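Putative short-chain dehydrogenase/reductase (Burkholderia xenovorans, PDB 5IZ4) is a putative short-chain dehydrogenase/reductase that binds ADP in its nucleotide site and may reduce 3-oxoacyl-[acyl-carrier-protein] with NADPH. Local coordinates at residues A[31-34]-A[35-39]; A[55-58]-A[59-63]. All coordinates share one frame; numbering follows the deposited sequence.

Overall arrangement
Contacts 1 and 2 lie on the helices of two successive beta-alpha-beta crossovers of a Rossmann fold. Contact 1 (31-39) forms the C-terminal end of helix 25-36 and the turn leading into strand 40-45; contact 2 (55-63) follows along the chain in the last turns of helix 51-63, before strand 68-72. The contacts are about 11 Å apart, centre to centre, and touch directly: CB of Ala35 is 3.7 Å from CB of Cys61, and SG of Cys61 also packs near the backbone of Ala31. Small side chains thus line the seam between the helices. The pair packs beside the nucleotide site without lining it at these residues, the side chain of Val57 staying about 9 Å from the bound ADP.

Contact 1 of 2, residues A[31-34]-A[35-39]; sequences ALRF and AQAGW
With CG anti to the carbonyl carbon in both Phe34 (chi1 -85°) and Trp39 (chi1 -71°), the two aromatic side chains run side by side and meet as an edge-to-face pair. The phenylalanine edge is turned to the indole face, with CD2 of Phe34 3.5 Å from CE3 of Trp39 and the planes at 75°. Trp39 is placed there by a helix end of the Schellman type. Gly38, at positive phi, turns the chain out of the helix, its N bonding back to O of Ala35 at 3.0 Å, while N of Trp39 reaches O of Phe34 at 3.1 Å. Ala37 N makes two weak bonds, to the carbonyl oxygens of Arg33 and Phe34. Earlier in the turn the helical pattern is regular, N of Gln36 bonding to O of Leu32 at 2.8 Å. Arg33, its chain bent at chi2, brings NH1 to 3.8 Å from CB of Ala37, and its NE forms a salt bridge with Glu243. This is the helix of the Rossmann-type crossover from strand 16-20 through helix 25-36 to strand 40-45. Helix 238-250 packs over its end through Trp246, which meets both rings edge-to-face and Arg33 by cation-pi; Phe34 and Trp39 also rest on Cys17 of strand 16-20, while Ala31 packs on Val57 of helix 51-63.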
loop_
_atom_site.group_PDB
_atom_site.type_symbol
_atom_site.label_atom_id
_atom_site.label_comp_id
_atom_site.label_asym_id
_atom_site.label_seq_id
_atom_site.Cartn_x
_atom_site.Cartn_y
_atom_site.Cartn_z
ATOM N N ALA A 31 6.563 -28.326 -6.226
ATOM C CA ALA A 31 6.122 -29.695 -6.452
ATOM C C ALA A 31 6.665 -30.616 -5.366
ATOM O O ALA A 31 5.932 -31.441 -4.808
ATOM C CB ALA A 31 6.569 -30.169 -7.837
ATOM N N LEU A 32 7.946 -30.466 -5.030
ATOM C CA LEU A 32 8.549 -31.321 -4.016
ATOM C C LEU A 32 7.887 -31.125 -2.655
ATOM O O LEU A 32 7.596 -32.100 -1.951
ATOM C CB LEU A 32 10.050 -31.044 -3.928
ATOM C CG LEU A 32 10.839 -31.964 -2.991
ATOM C CD1 LEU A 32 10.594 -33.434 -3.330
ATOM C CD2 LEU A 32 12.328 -31.643 -3.041
ATOM N N ARG A 33 7.626 -29.873 -2.276
ATOM C CA ARG A 33 7.037 -29.609 -0.964
ATOM C C ARG A 33 5.639 -30.204 -0.854
ATOM O O ARG A 33 5.279 -30.771 0.188
ATOM C CB ARG A 33 6.993 -28.104 -0.694
ATOM C CG ARG A 33 6.412 -27.760 0.677
ATOM C CD ARG A 33 7.263 -28.381 1.766
ATOM N NE ARG A 33 6.746 -28.173 3.122
ATOM C CZ ARG A 33 5.859 -28.972 3.711
ATOM N NH1 ARG A 33 5.358 -30.011 3.054
ATOM N NH2 ARG A 33 5.458 -28.726 4.951
ATOM N N PHE A 34 4.830 -30.083 -1.911
ATOM C CA PHE A 34 3.519 -30.722 -1.880
ATOM C C PHE A 34 3.656 -32.241 -1.865
ATOM O O PHE A 34 2.897 -32.929 -1.172
ATOM C CB PHE A 34 2.656 -30.239 -3.055
ATOM C CG PHE A 34 1.929 -28.939 -2.771
ATOM C CD1 PHE A 34 2.582 -27.726 -2.877
ATOM C CD2 PHE A 34 0.598 -28.941 -2.377
ATOM C CE1 PHE A 34 1.924 -26.534 -2.593
ATOM C CE2 PHE A 34 -0.074 -27.755 -2.100
ATOM C CZ PHE A 34 0.588 -26.547 -2.207
ATOM N N ALA A 35 4.647 -32.781 -2.587
ATOM C CA ALA A 35 4.893 -34.221 -2.532
ATOM C C ALA A 35 5.239 -34.672 -1.115
ATOM O O ALA A 35 4.778 -35.724 -0.655
ATOM C CB ALA A 35 6.012 -34.595 -3.507
ATOM N N GLN A 36 6.051 -33.884 -0.406
ATOM C CA GLN A 36 6.408 -34.211 0.969
ATOM C C GLN A 36 5.202 -34.179 1.898
ATOM O O GLN A 36 5.207 -34.852 2.935
ATOM C CB GLN A 36 7.497 -33.244 1.443
ATOM C CG GLN A 36 8.847 -33.564 0.805
ATOM C CD GLN A 36 9.854 -32.433 0.887
ATOM O OE1 GLN A 36 9.499 -31.273 1.105
ATOM N NE2 GLN A 36 11.129 -32.772 0.697
ATOM N N ALA A 37 4.171 -33.419 1.543
ATOM C CA ALA A 37 2.944 -33.350 2.318
ATOM C C ALA A 37 1.982 -34.488 2.010
ATOM O O ALA A 37 0.915 -34.563 2.632
ATOM C CB ALA A 37 2.261 -32.009 2.064
ATOM N N GLY A 38 2.324 -35.371 1.075
ATOM C CA GLY A 38 1.450 -36.463 0.714
ATOM C C GLY A 38 0.516 -36.180 -0.438
ATOM O O GLY A 38 -0.234 -37.082 -0.836
ATOM N N TRP A 39 0.547 -34.975 -1.000
ATOM C CA TRP A 39 -0.332 -34.655 -2.120
ATOM C C TRP A 39 0.155 -35.314 -3.405
ATOM O O TRP A 39 1.346 -35.588 -3.583
ATOM C CB TRP A 39 -0.415 -33.143 -2.345
ATOM C CG TRP A 39 -1.174 -32.389 -1.285
ATOM C CD1 TRP A 39 -1.159 -32.620 0.063
ATOM C CD2 TRP A 39 -2.066 -31.286 -1.494
ATOM N NE1 TRP A 39 -1.982 -31.721 0.706
ATOM C CE2 TRP A 39 -2.548 -30.891 -0.228
ATOM C CE3 TRP A 39 -2.498 -30.590 -2.628
ATOM C CZ2 TRP A 39 -3.452 -29.833 -0.065
ATOM C CZ3 TRP A 39 -3.396 -29.529 -2.462
ATOM C CH2 TRP A 39 -3.856 -29.163 -1.189
#

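Contact 2 of 2, residues A[55-58]-A[59-63]; sequences STVE and ALCRD
Hydrogen bonds between main-chain atoms tie Ser55, Thr56, Val57 and Glu58 to the residues four positions on, in an uninterrupted alpha-helical run. N of Ala59 meets O of Ser55 at 3.0 Å, and N of Cys61 meets O of Val57 at 2.9 Å. N of Arg62 bonds to O of Glu58, and Leu60 N bonds to Thr56 O in the same manner; CG of Leu60 also lies against that oxygen of Thr56, 3.4 Å away. The helix is that of the crossover from strand 40-45 through 51-63 to strand 68-72, as in a Rossmann fold.

Apolar packing is lighter and follows the same spacing. CG1 of Val57 lies 4.2 Å from SG of Cys61, and both side chains lean on helix 25-36. The aliphatic part of Arg62 runs alongside that of Glu58, pointing the same way, with CD of Arg62 4.0 Å from CG of Glu58.

Charge enters only loosely. Glu58 has CG anti to the backbone N (chi1 176°) and stays extended, whereas Arg62 bends at chi3 (75°); their charged groups end 4.7 Å apart between OE1 of Glu58 and NH1 of Arg62, with planes 76° apart. Both turn to Thr68 at the start of strand 68-72: its OG1 hydrogen-bonds OE1 of Glu58 and, weakly, NH1 of Arg62. The opposite charges therefore probably attract across a distance without a direct salt bridge, and the threonine hydroxyl links this face of helix 51-63 to one of the two outermost strands of the sheet within this chain.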
loop_
_atom_site.group_PDB
_atom_site.type_symbol
_atom_site.label_atom_id
_atom_site.label_comp_id
_atom_site.label_asym_id
_atom_site.label_seq_id
_atom_site.Cartn_x
_atom_site.Cartn_y
_atom_site.Cartn_z
ATOM N N SER A 55 11.674 -34.409 -15.420
ATOM C CA SER A 55 11.710 -35.825 -15.068
ATOM C C SER A 55 12.468 -36.052 -13.772
ATOM O O SER A 55 12.111 -36.937 -12.989
ATOM C CB SER A 55 12.343 -36.630 -16.201
ATOM O OG SER A 55 11.588 -36.483 -17.390
ATOM N N THR A 56 13.517 -35.259 -13.527
ATOM C CA THR A 56 14.215 -35.326 -12.249
ATOM C C THR A 56 13.317 -34.854 -11.113
ATOM O O THR A 56 13.284 -35.475 -10.043
ATOM C CB THR A 56 15.492 -34.494 -12.313
ATOM O OG1 THR A 56 16.332 -35.001 -13.358
ATOM C CG2 THR A 56 16.248 -34.559 -10.990
ATOM N N VAL A 57 12.587 -33.755 -11.329
ATOM C CA VAL A 57 11.616 -33.294 -10.336
ATOM C C VAL A 57 10.609 -34.396 -10.029
ATOM O O VAL A 57 10.295 -34.661 -8.860
ATOM C CB VAL A 57 10.917 -32.004 -10.814
ATOM C CG1 VAL A 57 9.770 -31.611 -9.853
ATOM C CG2 VAL A 57 11.926 -30.873 -10.937
ATOM N N GLU A 58 10.102 -35.069 -11.069
ATOM C CA GLU A 58 9.145 -36.148 -10.840
ATOM C C GLU A 58 9.761 -37.266 -10.016
ATOM O O GLU A 58 9.120 -37.794 -9.097
ATOM C CB GLU A 58 8.610 -36.706 -12.161
ATOM C CG GLU A 58 7.692 -37.902 -11.929
ATOM C CD GLU A 58 7.089 -38.492 -13.201
ATOM O OE1 GLU A 58 5.862 -38.744 -13.201
ATOM O OE2 GLU A 58 7.828 -38.712 -14.189
ATOM N N ALA A 59 11.004 -37.648 -10.331
ATOM C CA ALA A 59 11.657 -38.718 -9.584
ATOM C C ALA A 59 11.784 -38.353 -8.113
ATOM O O ALA A 59 11.578 -39.198 -7.234
ATOM C CB ALA A 59 13.032 -39.020 -10.180
ATOM N N LEU A 60 12.112 -37.097 -7.828
ATOM C CA LEU A 60 12.236 -36.670 -6.437
ATOM C C LEU A 60 10.884 -36.659 -5.728
ATOM O O LEU A 60 10.797 -37.008 -4.541
ATOM C CB LEU A 60 12.886 -35.291 -6.381
ATOM C CG LEU A 60 14.345 -35.234 -6.826
ATOM C CD1 LEU A 60 14.806 -33.786 -6.864
ATOM C CD2 LEU A 60 15.216 -36.064 -5.900
ATOM N N CYS A 61 9.825 -36.245 -6.429
ATOM C CA CYS A 61 8.493 -36.236 -5.828
ATOM C C CYS A 61 8.007 -37.651 -5.539
ATOM O O CYS A 61 7.341 -37.891 -4.521
ATOM C CB CYS A 61 7.503 -35.511 -6.738
ATOM S SG CYS A 61 7.743 -33.744 -6.845
ATOM N N ARG A 62 8.305 -38.594 -6.437
ATOM C CA ARG A 62 7.937 -39.983 -6.189
ATOM C C ARG A 62 8.732 -40.560 -5.027
ATOM O O ARG A 62 8.209 -41.364 -4.246
ATOM C CB ARG A 62 8.154 -40.818 -7.453
ATOM C CG ARG A 62 7.148 -40.527 -8.543
ATOM C CD ARG A 62 7.510 -41.245 -9.821
ATOM N NE ARG A 62 7.236 -42.683 -9.791
ATOM C CZ ARG A 62 6.051 -43.218 -10.084
ATOM N NH1 ARG A 62 5.027 -42.430 -10.399
ATOM N NH2 ARG A 62 5.885 -44.536 -10.062
ATOM N N ASP A 63 10.007 -40.179 -4.917
ATOM C CA ASP A 63 10.819 -40.608 -3.784
ATOM C C ASP A 63 10.263 -40.061 -2.478
ATOM O O ASP A 63 10.355 -40.720 -1.432
ATOM C CB ASP A 63 12.261 -40.158 -3.983
ATOM C CG ASP A 63 13.137 -40.488 -2.802
ATOM O OD1 ASP A 63 13.628 -41.637 -2.732
ATOM O OD2 ASP A 63 13.332 -39.600 -1.942
#